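Local coordinates for glycoside Hydrolase (Bacteroides uniformis, PDB 5T9X), which is a family 16 glycoside hydrolase of a human gut symbiont and probably cleaves agarose-type galactans as part of a pathway for metabolising agarose, at residues W67-Q72 and R335-V340; V179-P184 and M297-N302; D75-A80 and L330-R335; P56-A61 and E265-G270. All blocks are in the same frame, centred on the assembly; numbering follows the deposited sequence.

Contact 2 is the buried core pairing, near the centre of the chain, whereas contacts 1 and 3 are partly buried and contact 4 lies at the surface. Contacts 1 and 3 share strand 329-341 and meet at Arg335; the first half of that strand binds sodium together with residues 75-80, the second half pairs with strand 65-69. Contacts 1 and 2 are antiparallel ladders built on backbone bonds, contact 3 is held by metal coordination, and contact 4 rests on side-chain packing without hydrogen bonds between its segments. The sheet of contact 2 packs on that of contacts 1 and 3 where Ile299 touches Ile336 and Ile334. Residues 56-61 lie against Trp67, whose NE1 donates to Val59 O.

Contact 1. Residues W67-Q72 and R335-V340; sequences WELQSQ and RIYKPV
Glu68 and Lys338 form a hydrogen-bonded pair of an antiparallel ladder, where strand 65-69 joins the long strand 329-341 in one sheet of the GH16 beta-sandwich. Glu68 N donates to Lys338 O (2.8 Å), Lys338 N returns to Glu68 O (3.1 Å), and Gln70 N binds Ile336 O (2.9 Å). Glu68 O carries a second bond, from Gln70 NE2 at 3.0 Å and nearly straight (171°), which arrives from the face of the carbonyl plane opposite Lys338 N. That grip holds the Gln70 amide across the Lys338 chain, OE1 lying 3.4 Å from Lys338 CD, while Lys338 NZ hydrogen-bonds to Pro161 O and Val159 O. The apolar contacts gather on the face bearing Trp67, Leu69, Tyr337 and Pro339. Trp67 crosses Tyr337 at about a right angle, CE3 against Tyr337 CB at 3.4 Å, and its NE1 is taken by Val59 O. Leu69, with CG anti to N (chi1 -175°), lays CD1 over one face of the Tyr337 ring, a CH-pi contact 4.1 Å from the centroid.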
loop_
_atom_site.group_PDB
_atom_site.type_symbol
_atom_site.label_atom_id
_atom_site.label_comp_id
_atom_site.label_asym_id
_atom_site.label_seq_id
_atom_site.Cartn_x
_atom_site.Cartn_y
_atom_site.Cartn_z
ATOM N N TRP A 67 -7.739 3.424 -22.630
ATOM C CA TRP A 67 -7.519 3.823 -21.251
ATOM C C TRP A 67 -7.680 5.316 -21.122
ATOM O O TRP A 67 -7.202 6.017 -21.957
ATOM C CB TRP A 67 -6.106 3.447 -20.815
ATOM C CG TRP A 67 -5.928 1.994 -20.686
ATOM C CD1 TRP A 67 -5.182 1.181 -21.483
ATOM C CD2 TRP A 67 -6.511 1.166 -19.692
ATOM N NE1 TRP A 67 -5.268 -0.118 -21.047
ATOM C CE2 TRP A 67 -6.087 -0.157 -19.950
ATOM C CE3 TRP A 67 -7.376 1.409 -18.616
ATOM C CZ2 TRP A 67 -6.489 -1.235 -19.168
ATOM C CZ3 TRP A 67 -7.757 0.343 -17.818
ATOM C CH2 TRP A 67 -7.309 -0.967 -18.097
ATOM N N GLU A 68 -8.323 5.788 -20.059
ATOM C CA GLU A 68 -8.465 7.192 -19.788
ATOM C C GLU A 68 -7.886 7.497 -18.395
ATOM O O GLU A 68 -8.323 6.960 -17.381
ATOM C CB GLU A 68 -9.936 7.576 -19.874
ATOM C CG GLU A 68 -10.287 8.973 -19.394
ATOM C CD GLU A 68 -11.793 9.200 -19.391
ATOM O OE1 GLU A 68 -12.352 9.459 -20.503
ATOM O OE2 GLU A 68 -12.424 9.107 -18.286
ATOM N N LEU A 69 -6.914 8.399 -18.368
ATOM C CA LEU A 69 -6.295 8.816 -17.137
ATOM C C LEU A 69 -7.330 9.515 -16.263
ATOM O O LEU A 69 -8.105 10.308 -16.760
ATOM C CB LEU A 69 -5.154 9.765 -17.453
ATOM C CG LEU A 69 -4.328 10.214 -16.262
ATOM C CD1 LEU A 69 -3.479 9.065 -15.707
ATOM C CD2 LEU A 69 -3.471 11.387 -16.693
ATOM N N GLN A 70 -7.333 9.212 -14.971
ATOM C CA GLN A 70 -8.284 9.784 -14.038
ATOM C C GLN A 70 -7.595 10.898 -13.295
ATOM O O GLN A 70 -6.396 10.826 -13.074
ATOM C CB GLN A 70 -8.757 8.707 -13.056
ATOM C CG GLN A 70 -9.408 7.498 -13.703
ATOM C CD GLN A 70 -10.697 7.857 -14.431
ATOM O OE1 GLN A 70 -11.702 8.154 -13.807
ATOM N NE2 GLN A 70 -10.668 7.824 -15.743
ATOM N N SER A 71 -8.347 11.905 -12.862
ATOM C CA SER A 71 -7.710 13.081 -12.248
ATOM C C SER A 71 -7.196 12.864 -10.838
ATOM O O SER A 71 -6.406 13.692 -10.353
ATOM C CB SER A 71 -8.597 14.331 -12.306
ATOM O OG SER A 71 -9.829 14.108 -11.687
ATOM N N GLN A 72 -7.577 11.757 -10.203
ATOM C CA GLN A 72 -6.963 11.381 -8.908
ATOM C C GLN A 72 -5.464 11.033 -9.015
ATOM O O GLN A 72 -4.762 11.138 -8.017
ATOM C CB GLN A 72 -7.710 10.209 -8.269
ATOM C CG GLN A 72 -7.134 9.697 -6.965
ATOM C CD GLN A 72 -7.258 10.723 -5.879
ATOM O OE1 GLN A 72 -8.367 11.086 -5.508
ATOM N NE2 GLN A 72 -6.130 11.202 -5.353
ATOM N N ARG A 335 -0.713 6.511 -10.710
ATOM C CA ARG A 335 -1.564 6.755 -11.866
ATOM C C ARG A 335 -2.700 5.762 -11.926
ATOM O O ARG A 335 -2.541 4.634 -11.503
ATOM C CB ARG A 335 -0.728 6.718 -13.143
ATOM C CG ARG A 335 -0.197 5.366 -13.549
ATOM C CD ARG A 335 0.655 5.520 -14.784
ATOM N NE ARG A 335 1.265 4.261 -15.194
ATOM C CZ ARG A 335 1.743 3.991 -16.410
ATOM N NH1 ARG A 335 1.632 4.873 -17.405
ATOM N NH2 ARG A 335 2.330 2.811 -16.654
ATOM N N ILE A 336 -3.829 6.199 -12.486
ATOM C CA ILE A 336 -5.112 5.499 -12.438
ATOM C C ILE A 336 -5.780 5.652 -13.791
ATOM O O ILE A 336 -5.930 6.775 -14.269
ATOM C CB ILE A 336 -6.022 6.144 -11.386
ATOM C CG1 ILE A 336 -5.305 6.244 -10.042
ATOM C CG2 ILE A 336 -7.307 5.366 -11.199
ATOM C CD1 ILE A 336 -6.160 6.854 -8.965
ATOM N N TYR A 337 -6.179 4.536 -14.408
ATOM C CA TYR A 337 -6.838 4.528 -15.711
ATOM C C TYR A 337 -8.090 3.680 -15.628
ATOM O O TYR A 337 -8.115 2.646 -14.935
ATOM C CB TYR A 337 -5.956 3.928 -16.829
ATOM C CG TYR A 337 -4.633 4.628 -17.091
ATOM C CD1 TYR A 337 -4.492 5.582 -18.121
ATOM C CD2 TYR A 337 -3.502 4.333 -16.319
ATOM C CE1 TYR A 337 -3.272 6.222 -18.361
ATOM C CE2 TYR A 337 -2.301 4.967 -16.549
ATOM C CZ TYR A 337 -2.196 5.901 -17.565
ATOM O OH TYR A 337 -1.005 6.509 -17.764
ATOM N N LYS A 338 -9.117 4.109 -16.361
ATOM C CA LYS A 338 -10.316 3.323 -16.569
ATOM C C LYS A 338 -10.515 3.144 -18.055
ATOM O O LYS A 338 -10.184 4.032 -18.838
ATOM C CB LYS A 338 -11.536 4.025 -16.001
ATOM C CG LYS A 338 -11.461 4.340 -14.515
ATOM C CD LYS A 338 -12.804 4.936 -14.085
ATOM C CE LYS A 338 -13.567 4.061 -13.105
ATOM N NZ LYS A 338 -13.923 2.671 -13.457
ATOM N N PRO A 339 -11.072 2.002 -18.451
ATOM C CA PRO A 339 -11.459 1.782 -19.835
ATOM C C PRO A 339 -12.682 2.608 -20.272
ATOM O O PRO A 339 -13.634 2.720 -19.534
ATOM C CB PRO A 339 -11.760 0.286 -19.883
ATOM C CG PRO A 339 -12.009 -0.143 -18.501
ATOM C CD PRO A 339 -11.525 0.924 -17.567
ATOM N N VAL A 340 -12.608 3.219 -21.445
ATOM C CA VAL A 340 -13.723 3.962 -22.063
ATOM C C VAL A 340 -13.778 3.631 -23.555
ATOM O O VAL A 340 -12.799 3.091 -24.117
ATOM C CB VAL A 340 -13.586 5.487 -21.882
ATOM C CG1 VAL A 340 -13.672 5.856 -20.406
ATOM C CG2 VAL A 340 -12.285 6.012 -22.465
#

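Contact 2. Residues V179-P184 and M297-N302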
loop_
_atom_site.group_PDB
_atom_site.type_symbol
_atom_site.label_atom_id
_atom_site.label_comp_id
_atom_site.label_asym_id
_atom_site.label_seq_id
_atom_site.Cartn_x
_atom_site.Cartn_y
_atom_site.Cartn_z
ATOM N N VAL A 179 0.829 0.590 -0.256
ATOM C CA VAL A 179 -0.102 1.253 -1.181
ATOM C C VAL A 179 -1.294 0.332 -1.340
ATOM O O VAL A 179 -1.122 -0.807 -1.752
ATOM C CB VAL A 179 0.541 1.518 -2.560
ATOM C CG1 VAL A 179 -0.434 2.215 -3.505
ATOM C CG2 VAL A 179 1.771 2.377 -2.381
ATOM N N TRP A 180 -2.503 0.812 -1.019
ATOM C CA TRP A 180 -3.680 -0.081 -0.939
ATOM C C TRP A 180 -5.018 0.620 -1.022
ATOM O O TRP A 180 -5.106 1.833 -1.012
ATOM C CB TRP A 180 -3.605 -0.966 0.316
ATOM C CG TRP A 180 -3.495 -0.234 1.617
ATOM C CD1 TRP A 180 -2.485 0.577 2.017
ATOM C CD2 TRP A 180 -4.409 -0.306 2.721
ATOM N NE1 TRP A 180 -2.723 1.062 3.297
ATOM C CE2 TRP A 180 -3.884 0.512 3.763
ATOM C CE3 TRP A 180 -5.612 -0.966 2.927
ATOM C CZ2 TRP A 180 -4.538 0.685 5.010
ATOM C CZ3 TRP A 180 -6.269 -0.810 4.175
ATOM C CH2 TRP A 180 -5.727 0.021 5.196
ATOM N N MET A 181 -6.068 -0.168 -1.151
ATOM C CA MET A 181 -7.387 0.363 -1.400
ATOM C C MET A 181 -8.326 -0.281 -0.412
ATOM O O MET A 181 -8.216 -1.454 -0.145
ATOM C CB MET A 181 -7.802 0.076 -2.837
ATOM C CG MET A 181 -6.793 0.592 -3.833
ATOM S SD MET A 181 -7.412 0.700 -5.507
ATOM C CE MET A 181 -7.426 -1.006 -6.013
ATOM N N LEU A 182 -9.221 0.520 0.141
ATOM C CA LEU A 182 -10.150 0.075 1.143
ATOM C C LEU A 182 -11.502 0.806 0.980
ATOM O O LEU A 182 -11.529 2.024 0.817
ATOM C CB LEU A 182 -9.542 0.348 2.519
ATOM C CG LEU A 182 -10.368 0.022 3.770
ATOM C CD1 LEU A 182 -10.601 -1.483 3.882
ATOM C CD2 LEU A 182 -9.652 0.575 5.002
ATOM N N SER A 183 -12.598 0.043 1.039
ATOM C CA SER A 183 -13.947 0.586 1.006
ATOM C C SER A 183 -14.221 1.349 2.297
ATOM O O SER A 183 -13.699 0.953 3.330
ATOM C CB SER A 183 -14.983 -0.530 0.852
ATOM O OG SER A 183 -15.013 -1.376 1.994
ATOM N N PRO A 184 -15.017 2.451 2.247
ATOM C CA PRO A 184 -15.269 3.234 3.495
ATOM C C PRO A 184 -15.911 2.441 4.652
ATOM O O PRO A 184 -15.670 2.795 5.780
ATOM C CB PRO A 184 -16.205 4.368 3.053
ATOM C CG PRO A 184 -16.027 4.448 1.591
ATOM C CD PRO A 184 -15.588 3.115 1.068
ATOM N N MET A 297 -13.543 2.178 -3.529
ATOM C CA MET A 297 -12.519 2.258 -2.499
ATOM C C MET A 297 -11.708 3.558 -2.518
ATOM O O MET A 297 -11.465 4.158 -3.566
ATOM C CB MET A 297 -11.578 1.061 -2.625
ATOM C CG MET A 297 -12.236 -0.288 -2.427
ATOM S SD MET A 297 -11.075 -1.629 -2.713
ATOM C CE MET A 297 -12.177 -3.042 -2.789
ATOM N N ASP A 298 -11.321 3.974 -1.312
ATOM C CA ASP A 298 -10.334 5.008 -1.096
ATOM C C ASP A 298 -8.977 4.405 -1.387
ATOM O O ASP A 298 -8.753 3.216 -1.126
ATOM C CB ASP A 298 -10.353 5.458 0.358
ATOM C CG ASP A 298 -11.676 6.080 0.763
ATOM O OD1 ASP A 298 -12.253 6.798 -0.072
ATOM O OD2 ASP A 298 -12.140 5.874 1.914
ATOM N N ILE A 299 -8.065 5.216 -1.915
ATOM C CA ILE A 299 -6.697 4.784 -2.067
ATOM C C ILE A 299 -5.907 5.248 -0.865
ATOM O O ILE A 299 -6.024 6.401 -0.429
ATOM C CB ILE A 299 -6.101 5.297 -3.368
ATOM C CG1 ILE A 299 -6.726 4.537 -4.536
ATOM C CG2 ILE A 299 -4.591 5.119 -3.389
ATOM C CD1 ILE A 299 -6.586 5.284 -5.835
ATOM N N ILE A 300 -5.097 4.348 -0.320
ATOM C CA ILE A 300 -4.321 4.651 0.870
ATOM C C ILE A 300 -2.831 4.379 0.629
ATOM O O ILE A 300 -2.457 3.371 0.041
ATOM C CB ILE A 300 -4.843 3.867 2.100
ATOM C CG1 ILE A 300 -6.348 4.082 2.263
ATOM C CG2 ILE A 300 -4.142 4.307 3.395
ATOM C CD1 ILE A 300 -6.929 3.295 3.401
ATOM N N ILE A 301 -1.991 5.308 1.069
ATOM C CA ILE A 301 -0.565 5.147 1.001
ATOM C C ILE A 301 -0.083 5.398 2.413
ATOM O O ILE A 301 -0.388 6.467 2.972
ATOM C CB ILE A 301 0.070 6.183 0.038
ATOM C CG1 ILE A 301 -0.574 6.113 -1.348
ATOM C CG2 ILE A 301 1.574 5.957 -0.084
ATOM C CD1 ILE A 301 -0.164 7.234 -2.284
ATOM N N ASN A 302 0.668 4.463 2.997
ATOM C CA ASN A 302 1.202 4.705 4.339
ATOM C C ASN A 302 2.439 3.911 4.700
ATOM O O ASN A 302 2.913 3.084 3.919
ATOM C CB ASN A 302 0.090 4.454 5.364
ATOM C CG ASN A 302 -0.294 2.976 5.513
ATOM O OD1 ASN A 302 0.483 2.085 5.256
ATOM N ND2 ASN A 302 -1.492 2.732 6.016
#
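Val179 opens the pairing opposite Ile301, their branches meeting loosely through the CG2 atoms at 4.3 Å. Trp180 comes next, bonded both ways to Ile300: Trp180 N to Ile300 O at 2.8 Å, and Ile300 N back to Trp180 O. With chi1 at 57°, CG sits between N and the carbonyl carbon, and the indole leans across the strand pair until Ile300 CB lies over its five-membered ring, 3.9 Å from the centroid. Asn302 ND2 stands at the ring edge, 3.4 Å from Trp180 NE1, but both are donors and ND2 bonds to Glu304 instead. On the other face Met181 CB touches Met297 SD at 3.7 Å, and Met181 runs alongside Ile299, CG to CG1 at 4.0 Å. Leu182 N then donates to Asp298 O (3.0 Å), Asp298 N answers at Leu182 O, and Leu182 CB rests on Ile300 CD1. Trp180 also touches Glu189 and Asp191, part of a Glu-x-Asp-x-x-Glu sequence matching the GH16 catalytic motif, so this face probably lines the substrate cleft of the jelly roll.

Contact 3. Residues D75-A80 and L330-R335. With NA (sodium ion), chain D.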
loop_
_atom_site.group_PDB
_atom_site.type_symbol
_atom_site.label_atom_id
_atom_site.label_comp_id
_atom_site.label_asym_id
_atom_site.label_seq_id
_atom_site.Cartn_x
_atom_site.Cartn_y
_atom_site.Cartn_z
ATOM N N ASP A 75 1.503 12.945 -10.068
ATOM C CA ASP A 75 2.950 12.827 -10.253
ATOM C C ASP A 75 3.789 13.456 -9.114
ATOM O O ASP A 75 5.034 13.354 -9.100
ATOM C CB ASP A 75 3.374 13.359 -11.629
ATOM C CG ASP A 75 3.189 14.872 -11.798
ATOM O OD1 ASP A 75 3.078 15.632 -10.807
ATOM O OD2 ASP A 75 3.198 15.313 -12.964
ATOM N N PHE A 76 3.116 14.114 -8.178
ATOM C CA PHE A 76 3.740 14.677 -6.992
ATOM C C PHE A 76 4.893 15.657 -7.262
ATOM O O PHE A 76 5.786 15.767 -6.439
ATOM C CB PHE A 76 4.215 13.552 -6.073
ATOM C CG PHE A 76 3.112 12.690 -5.542
ATOM C CD1 PHE A 76 2.154 13.217 -4.664
ATOM C CD2 PHE A 76 3.068 11.341 -5.825
ATOM C CE1 PHE A 76 1.159 12.414 -4.135
ATOM C CE2 PHE A 76 2.067 10.540 -5.299
ATOM C CZ PHE A 76 1.104 11.080 -4.471
ATOM N N ASN A 77 4.872 16.372 -8.392
ATOM C CA ASN A 77 5.947 17.326 -8.733
ATOM C C ASN A 77 5.526 18.741 -8.307
ATOM O O ASN A 77 5.169 19.597 -9.126
ATOM C CB ASN A 77 6.348 17.230 -10.229
ATOM C CG ASN A 77 6.945 15.841 -10.616
ATOM O OD1 ASN A 77 7.405 15.049 -9.768
ATOM N ND2 ASN A 77 6.944 15.551 -11.917
ATOM N N TYR A 78 5.519 18.929 -6.994
ATOM C CA TYR A 78 5.200 20.186 -6.327
ATOM C C TYR A 78 5.741 20.092 -4.895
ATOM O O TYR A 78 6.364 19.088 -4.522
ATOM C CB TYR A 78 3.685 20.454 -6.333
ATOM C CG TYR A 78 2.805 19.334 -5.779
ATOM C CD1 TYR A 78 2.605 19.173 -4.382
ATOM C CD2 TYR A 78 2.146 18.460 -6.640
ATOM C CE1 TYR A 78 1.789 18.148 -3.882
ATOM C CE2 TYR A 78 1.344 17.436 -6.160
ATOM C CZ TYR A 78 1.159 17.269 -4.785
ATOM O OH TYR A 78 0.340 16.249 -4.335
ATOM N N THR A 79 5.525 21.130 -4.096
ATOM C CA THR A 79 6.000 21.159 -2.713
ATOM C C THR A 79 4.825 21.183 -1.779
ATOM O O THR A 79 3.864 21.919 -2.020
ATOM C CB THR A 79 6.904 22.378 -2.459
ATOM O OG1 THR A 79 8.187 22.078 -2.992
ATOM C CG2 THR A 79 7.110 22.663 -0.946
ATOM N N ALA A 80 4.898 20.366 -0.730
ATOM C CA ALA A 80 3.897 20.409 0.342
ATOM C C ALA A 80 4.443 19.901 1.658
ATOM O O ALA A 80 5.352 19.085 1.678
ATOM C CB ALA A 80 2.653 19.613 -0.049
ATOM N N LEU A 330 8.969 6.420 -0.294
ATOM C CA LEU A 330 8.918 7.399 -1.403
ATOM C C LEU A 330 8.019 6.893 -2.499
ATOM O O LEU A 330 8.174 5.759 -2.947
ATOM C CB LEU A 330 10.294 7.602 -2.033
ATOM C CG LEU A 330 11.392 8.150 -1.120
ATOM C CD1 LEU A 330 12.764 8.218 -1.788
ATOM C CD2 LEU A 330 10.974 9.519 -0.596
ATOM N N VAL A 331 7.081 7.726 -2.933
ATOM C CA VAL A 331 6.266 7.421 -4.081
ATOM C C VAL A 331 6.406 8.576 -5.038
ATOM O O VAL A 331 6.031 9.717 -4.730
ATOM C CB VAL A 331 4.801 7.210 -3.710
ATOM C CG1 VAL A 331 3.944 7.083 -4.967
ATOM C CG2 VAL A 331 4.667 5.962 -2.847
ATOM N N ASP A 332 6.944 8.249 -6.204
ATOM C CA ASP A 332 7.293 9.213 -7.241
ATOM C C ASP A 332 6.035 9.598 -7.964
ATOM O O ASP A 332 5.839 10.755 -8.309
ATOM C CB ASP A 332 8.291 8.549 -8.203
ATOM C CG ASP A 332 8.836 9.484 -9.283
ATOM O OD1 ASP A 332 8.517 10.711 -9.337
ATOM O OD2 ASP A 332 9.587 8.937 -10.122
ATOM N N TRP A 333 5.206 8.610 -8.238
ATOM C CA TRP A 333 3.892 8.867 -8.779
ATOM C C TRP A 333 2.931 7.710 -8.563
ATOM O O TRP A 333 3.335 6.545 -8.286
ATOM C CB TRP A 333 3.963 9.189 -10.282
ATOM C CG TRP A 333 4.765 8.290 -11.191
ATOM C CD1 TRP A 333 5.957 8.585 -11.721
ATOM C CD2 TRP A 333 4.392 7.013 -11.740
ATOM N NE1 TRP A 333 6.387 7.582 -12.548
ATOM C CE2 TRP A 333 5.440 6.602 -12.577
ATOM C CE3 TRP A 333 3.284 6.171 -11.593
ATOM C CZ2 TRP A 333 5.422 5.401 -13.265
ATOM C CZ3 TRP A 333 3.262 4.972 -12.279
ATOM C CH2 TRP A 333 4.326 4.597 -13.105
ATOM N N ILE A 334 1.661 8.048 -8.754
ATOM C CA ILE A 334 0.584 7.078 -8.743
ATOM C C ILE A 334 -0.417 7.463 -9.823
ATOM O O ILE A 334 -0.887 8.599 -9.857
ATOM C CB ILE A 334 -0.056 6.952 -7.341
ATOM C CG1 ILE A 334 -1.073 5.828 -7.328
ATOM C CG2 ILE A 334 -0.717 8.250 -6.876
ATOM C CD1 ILE A 334 -1.528 5.502 -5.917
ATOM N N ARG A 335 -0.713 6.511 -10.710
ATOM C CA ARG A 335 -1.564 6.755 -11.866
ATOM C C ARG A 335 -2.700 5.762 -11.926
ATOM O O ARG A 335 -2.541 4.634 -11.503
ATOM C CB ARG A 335 -0.728 6.718 -13.143
ATOM C CG ARG A 335 -0.197 5.366 -13.549
ATOM C CD ARG A 335 0.655 5.520 -14.784
ATOM N NE ARG A 335 1.265 4.261 -15.194
ATOM C CZ ARG A 335 1.743 3.991 -16.410
ATOM N NH1 ARG A 335 1.632 4.873 -17.405
ATOM N NH2 ARG A 335 2.330 2.811 -16.654
HETATM NA NA NA D . 7.185 12.451 -9.339
#
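A seven-coordinate sodium site joins Asp75 and Asn77 to Asp332, at a classic beta bulge where Asp332 and Trp333 both face Tyr167 in the GH16 beta-sandwich. The loop gives Asp75 O (2.4 Å from the sodium) and Asn77 OD1 (2.6 Å from it). Asp332 chelates the same ion through its backbone O at 2.4 Å and carboxylate OD1 at 2.2 Å. Gly118 O and both carboxylate oxygens of Glu51 complete the shell. The cation lets Asp75 O and Asp332 O approach within 2.8 Å, a spacing two carbonyl oxygens would otherwise avoid. An Asx turn shapes the loop: Asn77 N donates to Asp75 OD1 at 3.1 Å, meeting it from above the carboxylate plane, and this probably helps position the Asn77 amide for the metal. Next to the site, Phe76 sets its ring against the strand. Asp332 O lies at the edge of that ring, and Phe76 CE2 touches two branched side chains, at 3.9 Å from both Val331 CG1 and Ile334 CG2.

Contact 4. Residues P56-A61 and E265-G270; sequences PVPVSA and EYYVDG
Tyr267 turns its CG beside the backbone N, anti to the carbonyl carbon (chi1 -67°), and this carries the ring out to Pro58 and Val59. Val59 meets it with chi1 at 54°, which puts CG1 between N and the carbonyl carbon, CG2 anti to N, and both methyls near the phenol oxygen. The contact sets the loop ahead of strand 65-69 against a beta-hairpin of the GH16 sandwich with a two-residue turn, Asp269 and Gly270, between strands 263-268 and 271-277. The turn's backbone angles, with positive phi at both residues, fit a type I' turn, and the Asp269 carboxylate is tied down by His252 and the backbone N of Arg253.

Pro58 approaches the ring obliquely at its inner end, CG 3.7 Å from Tyr267 CD1, and its CB also touches Gly270 O at 3.4 Å. The proline also touches Tyr163 and Glu165 of strand 162-169. Val59 crosses Tyr267 at about a right angle, CB lying 3.8 Å from CZ. The hydroxyl beyond is anchored within the strand, which fixes the outer end of the ring: Tyr267 OH donates to Glu265 OE1 at 2.7 Å, on the anti side of the carboxylate but tilted 33° out of its plane, while Glu265 OE2 forms a salt bridge with Arg275. Against this same hydroxyl sits the valine branch, Val59 CG2 at 3.4 Å from Tyr267 OH.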
loop_
_atom_site.group_PDB
_atom_site.type_symbol
_atom_site.label_atom_id
_atom_site.label_comp_id
_atom_site.label_asym_id
_atom_site.label_seq_id
_atom_site.Cartn_x
_atom_site.Cartn_y
_atom_site.Cartn_z
ATOM N N PRO A 56 4.109 2.102 -20.782
ATOM C CA PRO A 56 2.701 1.911 -21.164
ATOM C C PRO A 56 1.893 1.187 -20.095
ATOM O O PRO A 56 2.445 0.566 -19.188
ATOM C CB PRO A 56 2.795 1.027 -22.394
ATOM C CG PRO A 56 3.994 0.169 -22.117
ATOM C CD PRO A 56 4.968 1.026 -21.314
ATOM N N VAL A 57 0.575 1.296 -20.228
ATOM C CA VAL A 57 -0.357 0.564 -19.417
ATOM C C VAL A 57 -0.162 -0.898 -19.838
ATOM O O VAL A 57 -0.240 -1.213 -21.008
ATOM C CB VAL A 57 -1.792 1.058 -19.595
ATOM C CG1 VAL A 57 -2.734 0.251 -18.718
ATOM C CG2 VAL A 57 -1.893 2.527 -19.199
ATOM N N PRO A 58 0.152 -1.785 -18.884
ATOM C CA PRO A 58 0.661 -3.093 -19.299
ATOM C C PRO A 58 -0.399 -4.094 -19.747
ATOM O O PRO A 58 -0.072 -5.225 -19.961
ATOM C CB PRO A 58 1.377 -3.594 -18.042
ATOM C CG PRO A 58 0.703 -2.891 -16.895
ATOM C CD PRO A 58 0.155 -1.608 -17.415
ATOM N N VAL A 59 -1.648 -3.682 -19.900
ATOM C CA VAL A 59 -2.719 -4.580 -20.308
ATOM C C VAL A 59 -3.699 -3.815 -21.192
ATOM O O VAL A 59 -3.844 -2.603 -21.046
ATOM C CB VAL A 59 -3.424 -5.185 -19.067
ATOM C CG1 VAL A 59 -3.901 -4.098 -18.102
ATOM C CG2 VAL A 59 -4.559 -6.134 -19.466
ATOM N N SER A 60 -4.344 -4.527 -22.109
ATOM C CA SER A 60 -5.319 -3.930 -23.010
ATOM C C SER A 60 -6.590 -3.510 -22.282
ATOM O O SER A 60 -7.052 -4.183 -21.357
ATOM C CB SER A 60 -5.697 -4.895 -24.140
ATOM O OG SER A 60 -6.815 -4.376 -24.851
ATOM N N ALA A 61 -7.179 -2.422 -22.753
ATOM C CA ALA A 61 -8.390 -1.892 -22.167
ATOM C C ALA A 61 -9.630 -2.685 -22.605
ATOM O O ALA A 61 -10.734 -2.489 -22.066
ATOM C CB ALA A 61 -8.546 -0.415 -22.511
ATOM N N GLU A 265 -5.629 -8.658 -11.396
ATOM C CA GLU A 265 -4.349 -9.016 -12.048
ATOM C C GLU A 265 -3.321 -8.048 -11.506
ATOM O O GLU A 265 -3.583 -6.838 -11.493
ATOM C CB GLU A 265 -4.429 -8.916 -13.575
ATOM C CG GLU A 265 -5.148 -10.097 -14.238
ATOM C CD GLU A 265 -5.375 -9.962 -15.767
ATOM O OE1 GLU A 265 -4.948 -8.949 -16.378
ATOM O OE2 GLU A 265 -5.990 -10.884 -16.375
ATOM N N TYR A 266 -2.190 -8.571 -11.017
ATOM C CA TYR A 266 -1.116 -7.736 -10.466
ATOM C C TYR A 266 0.044 -7.641 -11.462
ATOM O O TYR A 266 0.445 -8.665 -12.080
ATOM C CB TYR A 266 -0.619 -8.247 -9.092
ATOM C CG TYR A 266 -1.659 -8.240 -7.992
ATOM C CD1 TYR A 266 -1.747 -7.192 -7.089
ATOM C CD2 TYR A 266 -2.558 -9.313 -7.840
ATOM C CE1 TYR A 266 -2.686 -7.219 -6.047
ATOM C CE2 TYR A 266 -3.512 -9.332 -6.823
ATOM C CZ TYR A 266 -3.576 -8.288 -5.928
ATOM O OH TYR A 266 -4.527 -8.314 -4.917
ATOM N N TYR A 267 0.589 -6.425 -11.587
ATOM C CA TYR A 267 1.668 -6.133 -12.533
ATOM C C TYR A 267 2.867 -5.540 -11.811
ATOM O O TYR A 267 2.749 -4.571 -11.097
ATOM C CB TYR A 267 1.184 -5.192 -13.638
ATOM C CG TYR A 267 0.159 -5.830 -14.544
ATOM C CD1 TYR A 267 0.538 -6.402 -15.753
ATOM C CD2 TYR A 267 -1.194 -5.864 -14.188
ATOM C CE1 TYR A 267 -0.406 -6.987 -16.607
ATOM C CE2 TYR A 267 -2.144 -6.454 -15.015
ATOM C CZ TYR A 267 -1.736 -7.027 -16.226
ATOM O OH TYR A 267 -2.649 -7.634 -17.060
ATOM N N VAL A 268 4.031 -6.144 -11.988
ATOM C CA VAL A 268 5.272 -5.629 -11.399
ATOM C C VAL A 268 6.203 -5.305 -12.559
ATOM O O VAL A 268 6.480 -6.169 -13.419
ATOM C CB VAL A 268 5.910 -6.629 -10.442
ATOM C CG1 VAL A 268 7.257 -6.132 -9.949
ATOM C CG2 VAL A 268 4.980 -6.861 -9.266
ATOM N N ASP A 269 6.619 -4.037 -12.602
ATOM C CA ASP A 269 7.410 -3.485 -13.697
ATOM C C ASP A 269 6.849 -3.906 -15.063
ATOM O O ASP A 269 7.578 -4.377 -15.903
ATOM C CB ASP A 269 8.890 -3.853 -13.523
ATOM C CG ASP A 269 9.532 -3.210 -12.258
ATOM O OD1 ASP A 269 9.237 -2.024 -11.888
ATOM O OD2 ASP A 269 10.380 -3.897 -11.621
ATOM N N GLY A 270 5.538 -3.743 -15.254
ATOM C CA GLY A 270 4.878 -3.990 -16.530
ATOM C C GLY A 270 4.589 -5.446 -16.891
ATOM O O GLY A 270 4.028 -5.714 -17.946
#